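CELL division protein FTSZ homolog 1 (Methanocaldococcus jannaschii, PDB 2VAP) binds GTP and, as a tubulin homologue of the FtsZ family, probably polymerises into the contractile ring that forms at the site of cell division. Local coordinates at residues D276-G281 against Q341-F346; Q34-K39 against N233-D238; H288-E293 against T330-L335; I85-K90 against K109-E114. All coordinates share one frame; numbering follows the deposited sequence.

How the contacts relate
Contacts 3 and 4 are the farthest apart of the four: their centres lie about 39 Å apart on opposite sides of the chain's centre, contact 4 in the GTPase domain and contact 3 in the C-terminal domain. Contact 4 lies near the nucleotide, with the Ile87 side chain about 9 Å from GDP and about 4 Å from that of Thr135, which binds GTP. In contact 3 the side chain of Arg332 is about 12 Å from that of GTP-binding Asp212. Contacts 1 and 2 lie away from these sites. Contact 1 approaches contact 3 to about 6 Å between nearest atoms, strand 344-347 following strand 331-338; contact 2 comes within about 7 Å of contact 3.

Contact 1. Residues D276-G281 against Q341-F346; sequences DVDIDG and QSRIEF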
loop_
_atom_site.group_PDB
_atom_site.type_symbol
_atom_site.label_atom_id
_atom_site.label_comp_id
_atom_site.label_asym_id
_atom_site.label_seq_id
_atom_site.Cartn_x
_atom_site.Cartn_y
_atom_site.Cartn_z
ATOM N N ASP A 276 8.697 8.514 -8.672
ATOM C CA ASP A 276 8.652 9.099 -10.011
ATOM C C ASP A 276 7.975 10.473 -9.990
ATOM O O ASP A 276 6.959 10.696 -10.655
ATOM C CB ASP A 276 7.938 8.139 -10.975
ATOM C CG ASP A 276 8.211 8.456 -12.440
ATOM O OD1 ASP A 276 7.499 7.900 -13.302
ATOM O OD2 ASP A 276 9.130 9.251 -12.737
ATOM N N VAL A 277 8.560 11.386 -9.216
ATOM C CA VAL A 277 8.032 12.736 -9.017
ATOM C C VAL A 277 9.119 13.637 -8.420
ATOM O O VAL A 277 10.065 13.149 -7.796
ATOM C CB VAL A 277 6.762 12.729 -8.098
ATOM C CG1 VAL A 277 7.106 12.302 -6.668
ATOM C CG2 VAL A 277 6.054 14.084 -8.111
ATOM N N ASP A 278 8.985 14.946 -8.631
ATOM C CA ASP A 278 9.792 15.929 -7.921
ATOM C C ASP A 278 9.322 15.951 -6.465
ATOM O O ASP A 278 8.212 16.402 -6.165
ATOM C CB ASP A 278 9.648 17.313 -8.568
ATOM C CG ASP A 278 10.605 18.348 -7.982
ATOM O OD1 ASP A 278 11.518 17.979 -7.210
ATOM O OD2 ASP A 278 10.441 19.544 -8.302
ATOM N N ILE A 279 10.171 15.447 -5.572
ATOM C CA ILE A 279 9.812 15.286 -4.157
ATOM C C ILE A 279 9.739 16.605 -3.376
ATOM O O ILE A 279 9.392 16.614 -2.193
ATOM C CB ILE A 279 10.734 14.264 -3.429
ATOM C CG1 ILE A 279 12.213 14.645 -3.584
ATOM C CG2 ILE A 279 10.457 12.845 -3.933
ATOM C CD1 ILE A 279 13.161 13.834 -2.717
ATOM N N ASP A 280 10.058 17.710 -4.049
ATOM C CA ASP A 280 9.934 19.046 -3.467
ATOM C C ASP A 280 8.472 19.474 -3.329
ATOM O O ASP A 280 8.149 20.350 -2.524
ATOM C CB ASP A 280 10.707 20.073 -4.304
ATOM C CG ASP A 280 12.213 19.852 -4.264
ATOM O OD1 ASP A 280 12.853 19.956 -5.331
ATOM O OD2 ASP A 280 12.756 19.577 -3.173
ATOM N N GLY A 281 7.596 18.848 -4.115
ATOM C CA GLY A 281 6.162 19.135 -4.076
ATOM C C GLY A 281 5.407 18.373 -3.000
ATOM O O GLY A 281 4.183 18.487 -2.895
ATOM N N GLN A 341 0.322 15.402 -5.951
ATOM C CA GLN A 341 -0.594 15.591 -7.088
ATOM C C GLN A 341 -0.388 16.914 -7.837
ATOM O O GLN A 341 -0.738 17.023 -9.014
ATOM C CB GLN A 341 -2.062 15.434 -6.661
ATOM C CG GLN A 341 -2.562 16.440 -5.620
ATOM C CD GLN A 341 -2.391 15.958 -4.188
ATOM O OE1 GLN A 341 -1.672 14.994 -3.921
ATOM N NE2 GLN A 341 -3.060 16.630 -3.257
ATOM N N SER A 342 0.180 17.904 -7.151
ATOM C CA SER A 342 0.450 19.215 -7.748
ATOM C C SER A 342 1.608 19.179 -8.750
ATOM O O SER A 342 1.766 20.099 -9.558
ATOM C CB SER A 342 0.722 20.258 -6.658
ATOM O OG SER A 342 1.843 19.899 -5.871
ATOM N N ARG A 343 2.405 18.113 -8.697
ATOM C CA ARG A 343 3.553 17.949 -9.588
ATOM C C ARG A 343 3.347 16.814 -10.599
ATOM O O ARG A 343 4.271 16.446 -11.329
ATOM C CB ARG A 343 4.834 17.710 -8.773
ATOM C CG ARG A 343 5.161 18.797 -7.748
ATOM C CD ARG A 343 5.692 20.067 -8.403
ATOM N NE ARG A 343 5.938 21.125 -7.422
ATOM C CZ ARG A 343 7.103 21.340 -6.815
ATOM N NH1 ARG A 343 8.153 20.571 -7.076
ATOM N NH2 ARG A 343 7.218 22.328 -5.938
ATOM N N ILE A 344 2.130 16.272 -10.639
ATOM C CA ILE A 344 1.794 15.147 -11.517
ATOM C C ILE A 344 0.522 15.421 -12.321
ATOM O O ILE A 344 -0.453 15.961 -11.794
ATOM C CB ILE A 344 1.639 13.816 -10.711
ATOM C CG1 ILE A 344 2.982 13.359 -10.117
ATOM C CG2 ILE A 344 1.006 12.707 -11.563
ATOM C CD1 ILE A 344 4.051 12.950 -11.140
ATOM N N GLU A 345 0.551 15.047 -13.599
ATOM C CA GLU A 345 -0.622 15.117 -14.467
ATOM C C GLU A 345 -1.026 13.714 -14.923
ATOM O O GLU A 345 -0.180 12.917 -15.335
ATOM C CB GLU A 345 -0.342 16.015 -15.676
ATOM C CG GLU A 345 -1.579 16.395 -16.485
ATOM C CD GLU A 345 -1.262 17.284 -17.678
ATOM O OE1 GLU A 345 -0.269 17.013 -18.387
ATOM O OE2 GLU A 345 -2.016 18.252 -17.911
ATOM N N PHE A 346 -2.323 13.424 -14.836
ATOM C CA PHE A 346 -2.882 12.147 -15.272
ATOM C C PHE A 346 -3.146 12.178 -16.776
ATOM O O PHE A 346 -3.933 12.998 -17.254
ATOM C CB PHE A 346 -4.196 11.861 -14.530
ATOM C CG PHE A 346 -4.022 11.355 -13.114
ATOM C CD1 PHE A 346 -2.890 11.667 -12.363
ATOM C CD2 PHE A 346 -5.025 10.592 -12.522
ATOM C CE1 PHE A 346 -2.750 11.203 -11.056
ATOM C CE2 PHE A 346 -4.895 10.129 -11.215
ATOM C CZ PHE A 346 -3.755 10.434 -10.480
HETATM O O HOH W 1 7.129 16.038 -10.739
#
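The guanidinium group of Arg343 lies flat on Gly281, whose CA sits 3.6 Å above the plane of the group and over its centre, while Asp278 stands at its edge. There Arg343 NH1 and Asp278 OD2 form a salt bridge of 2.8 Å, although the carboxylate and guanidinium planes are turned 48° apart. A bend at chi2 (-74°) folds the arginine over the turn, and glycine suits the place beneath because a CB would run into Arg343 CG. An alanine in place of Arg343 would probably leave Asp278 without its charged mate and the CA of Gly281 without the flat group that covers it. Nearby Asp280 turns its carboxylate to Arg310 instead. One water ties the backbones together, accepting from Asp278 N (3.0 Å) and donating to Arg343 O (2.9 Å). Below this polar layer the branched side chains of Val277 and Ile344 cross at about a right angle, CG2 of the valine 3.7 Å from CG1 of the isoleucine. Both also rest on Met250 of strand 249-256, and Ile344 touches Leu351, so the contact fastens the loop between helix 261-270 and strand 284-291 to the first strand of the C-terminal hairpin, 344-347 with 350-353.

Contact 2. Residues Q34-K39 against N233-D238; sequences QQTKAK and NVDFAD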
loop_
_atom_site.group_PDB
_atom_site.type_symbol
_atom_site.label_atom_id
_atom_site.label_comp_id
_atom_site.label_asym_id
_atom_site.label_seq_id
_atom_site.Cartn_x
_atom_site.Cartn_y
_atom_site.Cartn_z
ATOM N N GLN A 34 -4.630 1.134 23.821
ATOM C CA GLN A 34 -5.697 0.551 23.005
ATOM C C GLN A 34 -6.306 1.549 22.017
ATOM O O GLN A 34 -6.639 1.181 20.891
ATOM C CB GLN A 34 -6.795 -0.052 23.888
ATOM C CG GLN A 34 -6.492 -1.458 24.390
ATOM C CD GLN A 34 -7.598 -2.031 25.261
ATOM O OE1 GLN A 34 -8.785 -1.811 25.013
ATOM N NE2 GLN A 34 -7.210 -2.780 26.288
ATOM N N GLN A 35 -6.444 2.806 22.439
ATOM C CA GLN A 35 -7.037 3.835 21.577
ATOM C C GLN A 35 -6.055 4.417 20.549
ATOM O O GLN A 35 -6.438 5.251 19.724
ATOM C CB GLN A 35 -7.737 4.935 22.399
ATOM C CG GLN A 35 -6.840 5.767 23.315
ATOM C CD GLN A 35 -6.164 6.928 22.604
ATOM O OE1 GLN A 35 -4.942 7.064 22.641
ATOM N NE2 GLN A 35 -6.958 7.772 21.952
ATOM N N THR A 36 -4.798 3.974 20.604
ATOM C CA THR A 36 -3.809 4.318 19.578
ATOM C C THR A 36 -3.827 3.292 18.447
ATOM O O THR A 36 -3.201 3.496 17.404
ATOM C CB THR A 36 -2.366 4.428 20.139
ATOM O OG1 THR A 36 -1.905 3.138 20.562
ATOM C CG2 THR A 36 -2.293 5.413 21.301
ATOM N N LYS A 37 -4.543 2.191 18.669
ATOM C CA LYS A 37 -4.654 1.110 17.692
ATOM C C LYS A 37 -5.792 1.363 16.704
ATOM O O LYS A 37 -6.597 2.281 16.884
ATOM C CB LYS A 37 -4.866 -0.234 18.399
ATOM C CG LYS A 37 -3.715 -0.673 19.292
ATOM C CD LYS A 37 -4.006 -2.018 19.940
ATOM C CE LYS A 37 -2.873 -2.448 20.857
ATOM N NZ LYS A 37 -3.132 -3.781 21.467
ATOM N N ALA A 38 -5.849 0.538 15.661
ATOM C CA ALA A 38 -6.903 0.628 14.656
ATOM C C ALA A 38 -7.277 -0.747 14.120
ATOM O O ALA A 38 -6.419 -1.622 13.976
ATOM C CB ALA A 38 -6.467 1.531 13.515
ATOM N N LYS A 39 -8.564 -0.930 13.836
ATOM C CA LYS A 39 -9.029 -2.103 13.106
ATOM C C LYS A 39 -8.722 -1.879 11.630
ATOM O O LYS A 39 -9.230 -0.937 11.019
ATOM C CB LYS A 39 -10.528 -2.327 13.322
ATOM C CG LYS A 39 -10.893 -2.786 14.726
ATOM C CD LYS A 39 -12.385 -3.042 14.857
ATOM C CE LYS A 39 -12.747 -3.485 16.266
ATOM N NZ LYS A 39 -14.207 -3.739 16.411
ATOM N N ASN A 233 6.627 3.004 18.061
ATOM C CA ASN A 233 5.303 2.715 17.522
ATOM C C ASN A 233 4.585 4.000 17.127
ATOM O O ASN A 233 4.866 5.070 17.671
ATOM C CB ASN A 233 4.464 1.923 18.529
ATOM C CG ASN A 233 3.137 1.444 17.948
ATOM O OD1 ASN A 233 2.085 1.617 18.562
ATOM N ND2 ASN A 233 3.184 0.838 16.763
ATOM N N VAL A 234 3.661 3.883 16.177
ATOM C CA VAL A 234 2.928 5.034 15.665
ATOM C C VAL A 234 1.458 4.987 16.082
ATOM O O VAL A 234 0.802 3.946 15.986
ATOM C CB VAL A 234 3.041 5.148 14.124
ATOM C CG1 VAL A 234 2.440 6.454 13.645
ATOM C CG2 VAL A 234 4.496 5.055 13.682
ATOM N N ASP A 235 0.969 6.126 16.564
ATOM C CA ASP A 235 -0.433 6.313 16.917
ATOM C C ASP A 235 -1.247 6.436 15.634
ATOM O O ASP A 235 -0.869 7.179 14.725
ATOM C CB ASP A 235 -0.571 7.587 17.763
ATOM C CG ASP A 235 -1.960 7.764 18.373
ATOM O OD1 ASP A 235 -2.082 8.596 19.296
ATOM O OD2 ASP A 235 -2.925 7.096 17.942
ATOM N N PHE A 236 -2.360 5.706 15.562
ATOM C CA PHE A 236 -3.259 5.775 14.406
ATOM C C PHE A 236 -3.719 7.207 14.125
ATOM O O PHE A 236 -3.904 7.587 12.967
ATOM C CB PHE A 236 -4.467 4.847 14.590
ATOM C CG PHE A 236 -5.483 4.941 13.480
ATOM C CD1 PHE A 236 -5.151 4.571 12.178
ATOM C CD2 PHE A 236 -6.773 5.393 13.740
ATOM C CE1 PHE A 236 -6.090 4.656 11.150
ATOM C CE2 PHE A 236 -7.718 5.481 12.719
ATOM C CZ PHE A 236 -7.375 5.112 11.422
ATOM N N ALA A 237 -3.886 7.992 15.189
ATOM C CA ALA A 237 -4.252 9.404 15.079
ATOM C C ALA A 237 -3.237 10.201 14.259
ATOM O O ALA A 237 -3.616 11.068 13.468
ATOM C CB ALA A 237 -4.420 10.017 16.464
ATOM N N ASP A 238 -1.953 9.897 14.447
ATOM C CA ASP A 238 -0.873 10.560 13.716
ATOM C C ASP A 238 -0.807 10.122 12.252
ATOM O O ASP A 238 -0.505 10.931 11.373
ATOM C CB ASP A 238 0.473 10.327 14.411
ATOM C CG ASP A 238 0.571 11.040 15.753
ATOM O OD1 ASP A 238 -0.095 12.082 15.938
ATOM O OD2 ASP A 238 1.322 10.558 16.625
HETATM O O HOH W 2 -5.212 8.046 19.203
HETATM O O HOH W 3 -0.501 2.124 17.911
#
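The type I turn Gln34-Lys37, which follows helix 24-34, meets the first turn of helix 236-243, the CA atoms of Thr36 and Asp235 being 4.7 Å apart. The meeting point is a helix N-cap: Asp235 occupies the capping position, and its OD2 accepts from Ala237 N at 3.1 Å, approached from well above the carboxylate plane. Phe236 N, at the start of the helix, is satisfied from across the contact, donating to Thr36 O over 3.0 Å with an N-H...O angle of 163°. Asp235 and Thr36 thus divide the work of supplying acceptors to the helix start, and the acidic side chain probably also gains from the positive end of the helix dipole.

With CG turned away from its own N (chi1 -171°), the carboxylate of Asp235 reaches across Thr36, the two side chains crossing at about a right angle and OD2 coming 3.5 Å from Thr36 CB. A water donates to both Gln35 O and Asp235 OD2, closing the polar side. Thr36 suits the turn because its OG1 bonds back to Leu33 O at the end of the preceding helix. Beyond it the chain enters strand 40-45 by way of Ala38, small enough to press its methyl directly on an aromatic ring: a CH-pi contact places Ala38 CB 3.6 Å from the centroid of the Phe236 ring, 17° off the ring normal.

Contact 3. Residues H288-E293 against T330-L335; sequences HVMGPE and TVRVLL
His288, Val289 and Met290 pair with Leu334, Val333 and Arg332 as neighbouring antiparallel strands in the sheet of the C-terminal domain. His288 and Leu334 exchange two nearly straight backbone bonds; Met290 and Arg332 exchange two shorter, more bent ones, with 2.7 Å from Met290 N to Arg332 O.

On one face Met290 bridges three neighbours. A turn at chi3 (-76°) swings CE across the strand gap, where it lies 4.0 Å from Leu334 CB and equally near the CG of Arg332, while SD stands 4.2 Å above the centre of the His288 ring. An unbranched, flexible methionine suits this spot between a ring and two aliphatic chains. The imidazole is fixed by bonds from ND1 to Gly221 O and NE2 to Thr322 OG1. Arg332 starts out extended, then bends at chi3 (-69°), which carries its guanidinium away from the methionine. On the other face Val289 and Val333 both pack on Val303 of helix 297-310.

Pro292 ends the ladder: its CD lies 3.3 Å from Thr330 O, the place where an N-H would continue the pairing. A serine here would lack the ring carbons and would probably open a gap beside CG2 of Val331 and the side chain of Arg261. Since proline has no N-H to give, Thr330 O stays buried without a polar partner, and the two strands part beyond Gly291.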
loop_
_atom_site.group_PDB
_atom_site.type_symbol
_atom_site.label_atom_id
_atom_site.label_comp_id
_atom_site.label_asym_id
_atom_site.label_seq_id
_atom_site.Cartn_x
_atom_site.Cartn_y
_atom_site.Cartn_z
ATOM N N HIS A 288 9.025 4.243 7.513
ATOM C CA HIS A 288 9.157 3.015 8.285
ATOM C C HIS A 288 10.592 2.508 8.184
ATOM O O HIS A 288 11.031 2.062 7.120
ATOM C CB HIS A 288 8.175 1.944 7.798
ATOM C CG HIS A 288 8.025 0.786 8.739
ATOM N ND1 HIS A 288 6.942 -0.068 8.701
ATOM C CD2 HIS A 288 8.813 0.345 9.750
ATOM C CE1 HIS A 288 7.075 -0.989 9.638
ATOM N NE2 HIS A 288 8.201 -0.760 10.291
ATOM N N VAL A 289 11.313 2.592 9.298
ATOM C CA VAL A 289 12.680 2.087 9.382
ATOM C C VAL A 289 12.644 0.660 9.921
ATOM O O VAL A 289 12.072 0.401 10.982
ATOM C CB VAL A 289 13.573 2.977 10.285
ATOM C CG1 VAL A 289 15.027 2.512 10.239
ATOM C CG2 VAL A 289 13.474 4.442 9.868
ATOM N N MET A 290 13.243 -0.262 9.176
ATOM C CA MET A 290 13.269 -1.670 9.554
ATOM C C MET A 290 14.705 -2.162 9.640
ATOM O O MET A 290 15.544 -1.791 8.821
ATOM C CB MET A 290 12.485 -2.510 8.546
ATOM C CG MET A 290 10.986 -2.239 8.542
ATOM S SD MET A 290 10.188 -2.689 6.989
ATOM C CE MET A 290 10.695 -1.333 5.932
ATOM N N GLY A 291 14.987 -2.994 10.637
ATOM C CA GLY A 291 16.337 -3.514 10.824
ATOM C C GLY A 291 16.393 -4.776 11.660
ATOM O O GLY A 291 15.356 -5.289 12.084
ATOM N N PRO A 292 17.614 -5.288 11.902
ATOM C CA PRO A 292 17.800 -6.462 12.748
ATOM C C PRO A 292 17.637 -6.098 14.222
ATOM O O PRO A 292 17.281 -4.961 14.543
ATOM C CB PRO A 292 19.249 -6.886 12.456
ATOM C CG PRO A 292 19.713 -6.023 11.309
ATOM C CD PRO A 292 18.897 -4.785 11.388
ATOM N N GLU A 293 17.906 -7.057 15.105
ATOM C CA GLU A 293 17.772 -6.857 16.549
ATOM C C GLU A 293 18.673 -5.743 17.092
ATOM O O GLU A 293 18.398 -5.179 18.154
ATOM C CB GLU A 293 18.039 -8.166 17.300
ATOM C CG GLU A 293 16.941 -9.225 17.159
ATOM C CD GLU A 293 16.985 -9.981 15.837
ATOM O OE1 GLU A 293 15.958 -10.591 15.473
ATOM O OE2 GLU A 293 18.038 -9.972 15.161
ATOM N N THR A 330 21.007 -6.066 7.587
ATOM C CA THR A 330 20.442 -5.074 6.677
ATOM C C THR A 330 19.416 -4.160 7.349
ATOM O O THR A 330 18.550 -4.625 8.093
ATOM C CB THR A 330 19.794 -5.761 5.445
ATOM O OG1 THR A 330 20.741 -6.648 4.837
ATOM C CG2 THR A 330 19.334 -4.735 4.410
ATOM N N VAL A 331 19.537 -2.861 7.086
ATOM C CA VAL A 331 18.497 -1.890 7.425
ATOM C C VAL A 331 17.712 -1.544 6.160
ATOM O O VAL A 331 18.299 -1.211 5.127
ATOM C CB VAL A 331 19.080 -0.614 8.091
ATOM C CG1 VAL A 331 18.093 0.553 8.026
ATOM C CG2 VAL A 331 19.457 -0.896 9.535
ATOM N N ARG A 332 16.389 -1.646 6.250
ATOM C CA ARG A 332 15.497 -1.315 5.143
ATOM C C ARG A 332 14.668 -0.081 5.487
ATOM O O ARG A 332 14.145 0.036 6.598
ATOM C CB ARG A 332 14.585 -2.503 4.822
ATOM C CG ARG A 332 13.734 -2.338 3.565
ATOM C CD ARG A 332 12.821 -3.538 3.349
ATOM N NE ARG A 332 13.563 -4.745 2.986
ATOM C CZ ARG A 332 13.028 -5.958 2.870
ATOM N NH1 ARG A 332 11.732 -6.149 3.088
ATOM N NH2 ARG A 332 13.793 -6.987 2.536
ATOM N N VAL A 333 14.559 0.836 4.531
ATOM C CA VAL A 333 13.768 2.051 4.711
ATOM C C VAL A 333 12.638 2.112 3.685
ATOM O O VAL A 333 12.883 2.070 2.477
ATOM C CB VAL A 333 14.647 3.331 4.628
ATOM C CG1 VAL A 333 13.784 4.594 4.626
ATOM C CG2 VAL A 333 15.639 3.376 5.783
ATOM N N LEU A 334 11.406 2.188 4.182
ATOM C CA LEU A 334 10.249 2.469 3.340
ATOM C C LEU A 334 9.835 3.922 3.522
ATOM O O LEU A 334 9.559 4.369 4.639
ATOM C CB LEU A 334 9.074 1.535 3.656
ATOM C CG LEU A 334 7.738 1.869 2.971
ATOM C CD1 LEU A 334 7.792 1.625 1.461
ATOM C CD2 LEU A 334 6.590 1.090 3.596
ATOM N N LEU A 335 9.804 4.650 2.411
ATOM C CA LEU A 335 9.384 6.040 2.403
ATOM C C LEU A 335 8.120 6.178 1.560
ATOM O O LEU A 335 8.090 5.748 0.407
ATOM C CB LEU A 335 10.506 6.923 1.844
ATOM C CG LEU A 335 10.305 8.438 1.757
ATOM C CD1 LEU A 335 10.208 9.071 3.138
ATOM C CD2 LEU A 335 11.437 9.067 0.962
#

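Contact 4. Residues I85-K90 against K109-E114; sequences ILIGKK and KESAEE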
loop_
_atom_site.group_PDB
_atom_site.type_symbol
_atom_site.label_atom_id
_atom_site.label_comp_id
_atom_site.label_asym_id
_atom_site.label_seq_id
_atom_site.Cartn_x
_atom_site.Cartn_y
_atom_site.Cartn_z
ATOM N N ILE A 85 -14.358 -13.302 -1.303
ATOM C CA ILE A 85 -15.633 -12.921 -1.911
ATOM C C ILE A 85 -15.566 -13.078 -3.426
ATOM O O ILE A 85 -14.763 -12.418 -4.095
ATOM C CB ILE A 85 -16.049 -11.463 -1.562
ATOM C CG1 ILE A 85 -16.070 -11.239 -0.045
ATOM C CG2 ILE A 85 -17.417 -11.132 -2.168
ATOM C CD1 ILE A 85 -16.096 -9.773 0.368
ATOM N N LEU A 86 -16.407 -13.958 -3.962
ATOM C CA LEU A 86 -16.577 -14.065 -5.404
ATOM C C LEU A 86 -17.596 -13.025 -5.849
ATOM O O LEU A 86 -18.792 -13.159 -5.584
ATOM C CB LEU A 86 -17.026 -15.474 -5.806
ATOM C CG LEU A 86 -17.125 -15.750 -7.309
ATOM C CD1 LEU A 86 -15.744 -15.848 -7.954
ATOM C CD2 LEU A 86 -17.919 -17.014 -7.556
ATOM N N ILE A 87 -17.109 -11.979 -6.510
ATOM C CA ILE A 87 -17.972 -10.890 -6.960
ATOM C C ILE A 87 -18.593 -11.183 -8.328
ATOM O O ILE A 87 -17.988 -11.859 -9.165
ATOM C CB ILE A 87 -17.250 -9.510 -6.948
ATOM C CG1 ILE A 87 -16.002 -9.525 -7.839
ATOM C CG2 ILE A 87 -16.895 -9.109 -5.512
ATOM C CD1 ILE A 87 -15.458 -8.142 -8.185
ATOM N N GLY A 88 -19.811 -10.685 -8.532
ATOM C CA GLY A 88 -20.544 -10.880 -9.784
ATOM C C GLY A 88 -20.948 -12.318 -10.049
ATOM O O GLY A 88 -20.806 -12.810 -11.172
ATOM N N LYS A 89 -21.452 -12.987 -9.012
ATOM C CA LYS A 89 -21.914 -14.375 -9.111
ATOM C C LYS A 89 -23.032 -14.539 -10.139
ATOM O O LYS A 89 -23.093 -15.548 -10.845
ATOM C CB LYS A 89 -22.394 -14.884 -7.748
ATOM C CG LYS A 89 -21.285 -15.199 -6.760
ATOM C CD LYS A 89 -21.860 -15.691 -5.441
ATOM C CE LYS A 89 -20.763 -16.136 -4.493
ATOM N NZ LYS A 89 -21.313 -16.596 -3.189
ATOM N N LYS A 90 -23.906 -13.537 -10.214
ATOM C CA LYS A 90 -25.036 -13.541 -11.142
ATOM C C LYS A 90 -24.686 -12.873 -12.476
ATOM O O LYS A 90 -25.527 -12.787 -13.375
ATOM C CB LYS A 90 -26.247 -12.846 -10.505
ATOM C CG LYS A 90 -26.739 -13.489 -9.213
ATOM C CD LYS A 90 -27.812 -12.638 -8.548
ATOM C CE LYS A 90 -28.169 -13.160 -7.162
ATOM N NZ LYS A 90 -28.891 -14.463 -7.205
ATOM N N LYS A 109 -20.287 -3.902 -7.827
ATOM C CA LYS A 109 -21.544 -3.232 -7.480
ATOM C C LYS A 109 -22.641 -4.233 -7.116
ATOM O O LYS A 109 -23.432 -3.985 -6.205
ATOM C CB LYS A 109 -22.008 -2.320 -8.617
ATOM C CG LYS A 109 -21.213 -1.028 -8.742
ATOM C CD LYS A 109 -21.692 -0.195 -9.918
ATOM C CE LYS A 109 -20.923 1.114 -10.015
ATOM N NZ LYS A 109 -21.381 1.943 -11.163
ATOM N N GLU A 110 -22.672 -5.359 -7.830
ATOM C CA GLU A 110 -23.599 -6.456 -7.542
ATOM C C GLU A 110 -23.355 -7.034 -6.145
ATOM O O GLU A 110 -24.301 -7.376 -5.431
ATOM C CB GLU A 110 -23.465 -7.555 -8.604
ATOM C CG GLU A 110 -24.419 -8.737 -8.431
ATOM C CD GLU A 110 -24.076 -9.912 -9.331
ATOM O OE1 GLU A 110 -24.073 -9.741 -10.568
ATOM O OE2 GLU A 110 -23.821 -11.014 -8.799
ATOM N N SER A 111 -22.083 -7.129 -5.763
ATOM C CA SER A 111 -21.691 -7.730 -4.491
ATOM C C SER A 111 -21.333 -6.687 -3.427
ATOM O O SER A 111 -20.618 -6.992 -2.469
ATOM C CB SER A 111 -20.517 -8.690 -4.704
ATOM O OG SER A 111 -20.803 -9.631 -5.725
ATOM N N ALA A 112 -21.847 -5.468 -3.594
ATOM C CA ALA A 112 -21.529 -4.345 -2.702
ATOM C C ALA A 112 -21.822 -4.627 -1.228
ATOM O O ALA A 112 -21.036 -4.251 -0.356
ATOM C CB ALA A 112 -22.248 -3.078 -3.159
ATOM N N GLU A 113 -22.947 -5.288 -0.958
ATOM C CA GLU A 113 -23.347 -5.614 0.413
ATOM C C GLU A 113 -22.413 -6.626 1.080
ATOM O O GLU A 113 -22.149 -6.531 2.280
ATOM C CB GLU A 113 -24.796 -6.114 0.456
ATOM C CG GLU A 113 -25.845 -5.044 0.137
ATOM C CD GLU A 113 -25.902 -3.925 1.171
ATOM O OE1 GLU A 113 -25.796 -4.211 2.383
ATOM O OE2 GLU A 113 -26.062 -2.754 0.765
ATOM N N GLU A 114 -21.918 -7.587 0.300
ATOM C CA GLU A 114 -20.960 -8.575 0.801
ATOM C C GLU A 114 -19.591 -7.947 1.068
ATOM O O GLU A 114 -18.928 -8.291 2.050
ATOM C CB GLU A 114 -20.827 -9.758 -0.164
ATOM C CG GLU A 114 -22.009 -10.720 -0.135
ATOM C CD GLU A 114 -21.736 -12.019 -0.872
ATOM O OE1 GLU A 114 -22.579 -12.417 -1.704
ATOM O OE2 GLU A 114 -20.682 -12.644 -0.623
HETATM O O HOH W 4 -19.887 -13.237 -3.153
HETATM O O HOH W 5 -22.361 -11.743 -6.399
#
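Gly88 and Lys90, just past the outermost strand 83-86 of the Rossmann-like parallel sheet in the GTPase domain, donate backbone N-H groups to side chains at the junction of helices 101-110 and 112-119. Gly88 N bonds to Ser111 OG at 3.2 Å, and Lys90 N bonds to Glu110 OE2 at 2.9 Å with an N-H...O angle of 165°, using the syn lone pair of the carboxylate. Glu110 has the length for this: with CG opposite its N (chi1 -178°) and an extended chain, it reaches over the bend of the loop. Glycine suits that bend, whose phi of 67° is unfavourable for most other residues. Ser111, short and polar, sits at the N-cap position of helix 112-119, but its hydroxyl serves the loop, with a further weak bond to Ala107 O, and makes no capping bond.

Water supplies the second kind of link. Lys89 N, badly aligned for Glu110 OE2, donates instead to a water that also bonds Ser111 OG. Another water donates to Leu86 O and to OE2 of the poorly ordered Glu114, at 2.7 Å each.

Van der Waals contacts of the two buried isoleucines make the third kind. Ile87 CG2 packs on Ser111 CB at 3.7 Å, and its side chain also touches Ile115. Ile85, wedged under helix 112-119 against Ala118, slides past the oppositely running Glu114 side chain and brings its CD1 to 3.6 Å from Glu114 O.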